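Long-range contact in peptidoglycan D,D-transpeptidase FtsI (Yersinia pestis, PDB 6SYN), which probably cross-links the peptide side chains of cell-wall peptidoglycan as a class B penicillin-binding protein and is a target of beta-lactams: residues His414-Ala420 with Arg435-Thr440. Numbering follows the deposited sequence. Where two conformers were deposited one is given.
Sequences HMMESVA and RIAIKT. With CB9 ((2R,4S)-2-[(1R)-1-{[(2S)-2-carboxy-2-phenylacetyl]amino}-2-oxoethyl]-5,5-dimethyl-1,3-thiazolidine-4-carboxylic acid), chain D.
E417 and R435 meet as a side-on salt bridge in which each carboxylate oxygen has its own donor: NE of R435 reaches OE2 of E417 at 3.2 Å, nearly straight at 166°, and NH2 of R435 reaches OE1 of E417 at 2.7 Å, more bent. Both oxygens offer their syn lone pairs, and the carboxylate and guanidinium planes lie only 29° apart; the bend of R435 at chi3 (53°) turns the guanidinium edge to the acid. The backbone link between the segments is weaker. The O of M416 accepts a weak, 3.4 Å bond from N of I438 and another weak one from N of V419, while the O of I436 receives a CA-H...O contact from E417 (CA to O 3.2 Å). The end of helix 406-416 and the turn after it thus pack on 437-446, an edge strand of the antiparallel transpeptidase sheet, where A437 and K439 pair with V463 and A461; K439, T440 and G441 are consistent with the family's KTG motif. Apolar contacts add to this: CB of A420 touches CD1 of I436 (3.6 Å), and CG1 of V419 meets CG1 of I438. Further along, NZ of K439 bonds OG of S304 and also donates to O of T440 at 3.0 Å, and OG1 of T440 donates to carboxylate OAG of CB9 at 2.7 Å.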
ATOM      1  N   HIS A 414      -5.025 -24.058  -5.147  1.00 14.39           N
ATOM      2  CA  HIS A 414      -4.443 -24.914  -6.218  1.00 14.69           C
ATOM      3  C   HIS A 414      -4.960 -24.454  -7.588  1.00 14.64           C
ATOM      4  O   HIS A 414      -4.139 -24.395  -8.519  1.00 14.78           O
ATOM      5  CB  HIS A 414      -4.680 -26.415  -5.992  1.00 15.03           C
ATOM      6  CG  HIS A 414      -4.105 -27.234  -7.101  1.00 15.44           C
ATOM      7  ND1 HIS A 414      -4.863 -27.668  -8.173  1.00 15.68           N
ATOM      8  CD2 HIS A 414      -2.838 -27.635  -7.354  1.00 15.70           C
ATOM      9  CE1 HIS A 414      -4.097 -28.329  -9.020  1.00 15.71           C
ATOM     10  NE2 HIS A 414      -2.852 -28.322  -8.543  1.00 15.80           N
ATOM     11  N   MET A 415      -6.258 -24.133  -7.703  1.00 14.52           N
ATOM     12  CA  MET A 415      -6.876 -23.538  -8.924  1.00 14.53           C
ATOM     13  C   MET A 415      -6.147 -22.244  -9.316  1.00 14.17           C
ATOM     14  O   MET A 415      -5.958 -22.011 -10.529  1.00 14.14           O
ATOM     15  CB  MET A 415      -8.356 -23.209  -8.708  1.00 14.74           C
ATOM     16  CG  MET A 415      -9.277 -24.391  -8.906  1.00 14.89           C
ATOM     17  SD  MET A 415     -10.954 -24.000  -8.369  1.00 15.06           S
ATOM     18  CE  MET A 415     -11.716 -25.617  -8.505  1.00 15.44           C
ATOM     19  N   MET A 416      -5.752 -21.433  -8.330  1.00 13.67           N
ATOM     20  CA  MET A 416      -5.142 -20.093  -8.558  1.00 13.22           C
ATOM     21  C   MET A 416      -3.719 -20.228  -9.127  1.00 12.96           C
ATOM     22  O   MET A 416      -3.209 -19.208  -9.630  1.00 12.75           O
ATOM     23  CB  MET A 416      -5.128 -19.273  -7.264  1.00 12.93           C
ATOM     24  CG  MET A 416      -6.484 -18.686  -6.926  1.00 12.71           C
ATOM     25  SD  MET A 416      -6.683 -18.366  -5.158  1.00 12.78           S
ATOM     26  CE  MET A 416      -5.638 -16.927  -4.944  1.00 12.73           C
ATOM     27  N   GLU A 417      -3.117 -21.428  -9.078  1.00 12.71           N
ATOM     28  CA  GLU A 417      -1.774 -21.721  -9.659  1.00 12.60           C
ATOM     29  C   GLU A 417      -1.829 -21.598 -11.182  1.00 12.32           C
ATOM     30  O   GLU A 417      -0.786 -21.328 -11.806  1.00 12.29           O
ATOM     31  CB  GLU A 417      -1.314 -23.131  -9.299  1.00 12.82           C
ATOM     32  CG  GLU A 417      -1.102 -23.318  -7.812  1.00 13.10           C
ATOM     33  CD  GLU A 417      -0.102 -24.391  -7.434  1.00 13.06           C
ATOM     34  OE1 GLU A 417      -0.404 -25.164  -6.518  1.00 13.35           O
ATOM     35  OE2 GLU A 417       0.974 -24.439  -8.052  1.00 13.19           O
ATOM     36  N   SER A 418      -3.021 -21.814 -11.731  1.00 12.14           N
ATOM     37  CA  SER A 418      -3.352 -21.797 -13.176  1.00 11.97           C
ATOM     38  C   SER A 418      -3.092 -20.414 -13.789  1.00 11.57           C
ATOM     39  O   SER A 418      -2.854 -20.351 -15.010  1.00 11.86           O
ATOM     40  CB  SER A 418      -4.788 -22.203 -13.355  1.00 12.23           C
ATOM     41  OG  SER A 418      -5.063 -22.507 -14.708  1.00 12.71           O
ATOM     42  N   VAL A 419      -3.155 -19.348 -12.990  1.00 10.95           N
ATOM     43  CA  VAL A 419      -3.133 -17.944 -13.490  1.00 10.56           C
ATOM     44  C   VAL A 419      -1.705 -17.596 -13.939  1.00 10.24           C
ATOM     45  O   VAL A 419      -1.578 -16.874 -14.939  1.00 10.34           O
ATOM     46  CB  VAL A 419      -3.701 -16.970 -12.437  1.00 10.53           C
ATOM     47  CG1 VAL A 419      -3.656 -15.518 -12.895  1.00 10.51           C
ATOM     48  CG2 VAL A 419      -5.124 -17.351 -12.053  1.00 10.52           C
ATOM     49  N   ALA A 420      -0.676 -18.122 -13.261  1.00  9.90           N
ATOM     50  CA  ALA A 420       0.758 -17.884 -13.561  1.00  9.57           C
ATOM     51  C   ALA A 420       1.361 -19.056 -14.352  1.00  9.27           C
ATOM     52  O   ALA A 420       2.574 -19.013 -14.627  1.00  9.19           O
ATOM     53  CB  ALA A 420       1.516 -17.651 -12.277  1.00  9.61           C
ATOM     54  N   ARG A 435       6.153 -22.378  -6.986  1.00 12.94           N
ATOM     55  CA  ARG A 435       4.716 -22.405  -7.361  1.00 13.09           C
ATOM     56  C   ARG A 435       4.012 -21.241  -6.662  1.00 12.60           C
ATOM     57  O   ARG A 435       4.307 -21.007  -5.467  1.00 12.56           O
ATOM     58  CB  ARG A 435       4.058 -23.711  -6.909  1.00 13.74           C
ATOM     59  CG  ARG A 435       4.768 -24.980  -7.358  1.00 14.25           C
ATOM     60  CD  ARG A 435       4.372 -26.161  -6.490  1.00 14.80           C
ATOM     61  NE  ARG A 435       2.928 -26.337  -6.390  1.00 15.23           N
ATOM     62  CZ  ARG A 435       2.312 -27.113  -5.498  1.00 15.89           C
ATOM     63  NH1 ARG A 435       3.008 -27.797  -4.602  1.00 15.98           N
ATOM     64  NH2 ARG A 435       0.992 -27.203  -5.503  1.00 16.17           N
ATOM     65  N   ILE A 436       3.109 -20.549  -7.364  1.00 12.05           N
ATOM     66  CA  ILE A 436       2.398 -19.350  -6.829  1.00 11.57           C
ATOM     67  C   ILE A 436       0.901 -19.452  -7.141  1.00 11.28           C
ATOM     68  O   ILE A 436       0.543 -20.003  -8.191  1.00 11.24           O
ATOM     69  CB  ILE A 436       3.005 -18.027  -7.351  0.50 11.49           C
ATOM     70  CG1 ILE A 436       2.736 -17.785  -8.838  0.50 11.42           C
ATOM     71  CG2 ILE A 436       4.491 -17.947  -7.033  0.50 11.45           C
ATOM     72  CD1 ILE A 436       3.201 -16.430  -9.322  0.50 11.38           C
ATOM     73  N   ALA A 437       0.077 -18.935  -6.227  1.00 11.00           N
ATOM     74  CA  ALA A 437      -1.389 -18.803  -6.355  1.00 10.81           C
ATOM     75  C   ALA A 437      -1.750 -17.313  -6.393  1.00 10.63           C
ATOM     76  O   ALA A 437      -1.806 -16.673  -5.319  1.00 10.60           O
ATOM     77  CB  ALA A 437      -2.065 -19.525  -5.217  1.00 10.83           C
ATOM     78  N   ILE A 438      -1.966 -16.785  -7.600  1.00 10.43           N
ATOM     79  CA  ILE A 438      -2.324 -15.361  -7.854  1.00 10.19           C
ATOM     80  C   ILE A 438      -3.683 -15.284  -8.548  1.00 10.06           C
ATOM     81  O   ILE A 438      -4.142 -16.286  -9.121  1.00  9.97           O
ATOM     82  CB  ILE A 438      -1.252 -14.658  -8.708  1.00 10.25           C
ATOM     83  CG1 ILE A 438      -1.225 -15.178 -10.149  1.00 10.22           C
ATOM     84  CG2 ILE A 438       0.110 -14.765  -8.048  1.00 10.31           C
ATOM     85  CD1 ILE A 438      -0.596 -14.218 -11.136  1.00 10.17           C
ATOM     86  N   LYS A 439      -4.269 -14.092  -8.513  1.00  9.92           N
ATOM     87  CA  LYS A 439      -5.387 -13.670  -9.383  1.00  9.75           C
ATOM     88  C   LYS A 439      -5.057 -12.269  -9.903  1.00  9.83           C
ATOM     89  O   LYS A 439      -4.712 -11.401  -9.081  1.00  9.84           O
ATOM     90  CB  LYS A 439      -6.689 -13.692  -8.582  1.00  9.58           C
ATOM     91  CG  LYS A 439      -7.942 -13.361  -9.378  1.00  9.51           C
ATOM     92  CD  LYS A 439      -8.331 -14.447 -10.355  1.00  9.41           C
ATOM     93  CE  LYS A 439      -9.342 -13.988 -11.377  1.00  9.32           C
ATOM     94  NZ  LYS A 439      -8.723 -13.092 -12.377  1.00  9.32           N
ATOM     95  N   THR A 440      -5.129 -12.061 -11.215  1.00  9.96           N
ATOM     96  CA  THR A 440      -5.008 -10.720 -11.836  1.00 10.10           C
ATOM     97  C   THR A 440      -6.346  -9.992 -11.716  1.00 10.27           C
ATOM     98  O   THR A 440      -7.352 -10.633 -11.367  1.00 10.33           O
ATOM     99  CB  THR A 440      -4.592 -10.802 -13.309  1.00 10.08           C
ATOM    100  OG1 THR A 440      -5.572 -11.594 -13.981  1.00 10.04           O
ATOM    101  CG2 THR A 440      -3.209 -11.387 -13.493  1.00 10.05           C
TER
HETATM  102  C   CB9 D 603     -11.633  -8.366 -13.861  1.00 18.06           C
HETATM  103  N   CB9 D 603     -12.239  -7.193 -15.996  1.00 19.93           N
HETATM  104  O   CB9 D 603     -10.926  -7.471 -13.465  1.00 18.06           O
HETATM  105  CA  CB9 D 603     -12.208  -8.465 -15.270  1.00 19.20           C
HETATM  106  CB  CB9 D 603     -11.511  -9.617 -16.049  1.00 19.31           C
HETATM  107  CAA CB9 D 603      -8.787 -10.128 -18.411  1.00 19.03           C
HETATM  108  CAB CB9 D 603      -9.161  -7.661 -18.419  1.00 19.10           C
HETATM  109  OAD CB9 D 603      -6.872  -8.567 -16.243  1.00 19.09           O
HETATM  110  OAE CB9 D 603     -15.092  -4.046 -18.049  1.00 20.36           O
HETATM  111  OAF CB9 D 603     -14.456  -6.995 -15.741  1.00 22.06           O
HETATM  112  OAG CB9 D 603      -7.631 -10.182 -15.013  1.00 18.60           O
HETATM  113  OAH CB9 D 603     -14.400  -4.146 -16.040  1.00 20.37           O
HETATM  114  CAJ CB9 D 603     -10.253  -4.430 -20.016  1.00 20.75           C
HETATM  115  CAK CB9 D 603     -11.100  -5.422 -20.452  1.00 20.89           C
HETATM  116  CAL CB9 D 603     -10.453  -3.851 -18.786  1.00 20.63           C
HETATM  117  CAM CB9 D 603     -12.152  -5.839 -19.650  1.00 20.54           C
HETATM  118  CAN CB9 D 603     -11.501  -4.269 -17.975  1.00 20.62           C
HETATM  119  NAP CB9 D 603     -10.134  -9.883 -15.610  1.00 19.14           N
HETATM  120  SAQ CB9 D 603     -11.323  -9.239 -17.820  1.00 19.72           S
HETATM  121  CAR CB9 D 603      -7.771  -9.247 -15.778  1.00 19.11           C
HETATM  122  CAS CB9 D 603     -14.411  -4.528 -17.182  1.00 20.30           C
HETATM  123  CAT CB9 D 603     -13.428  -6.685 -16.342  1.00 20.45           C
HETATM  124  CAU CB9 D 603     -12.347  -5.295 -18.387  1.00 20.56           C
HETATM  125  CAX CB9 D 603      -9.212  -8.898 -16.186  1.00 19.23           C
HETATM  126  CAY CB9 D 603     -13.544  -5.745 -17.559  1.00 20.47           C
HETATM  127  CAZ CB9 D 603      -9.493  -8.970 -17.724  1.00 19.13           C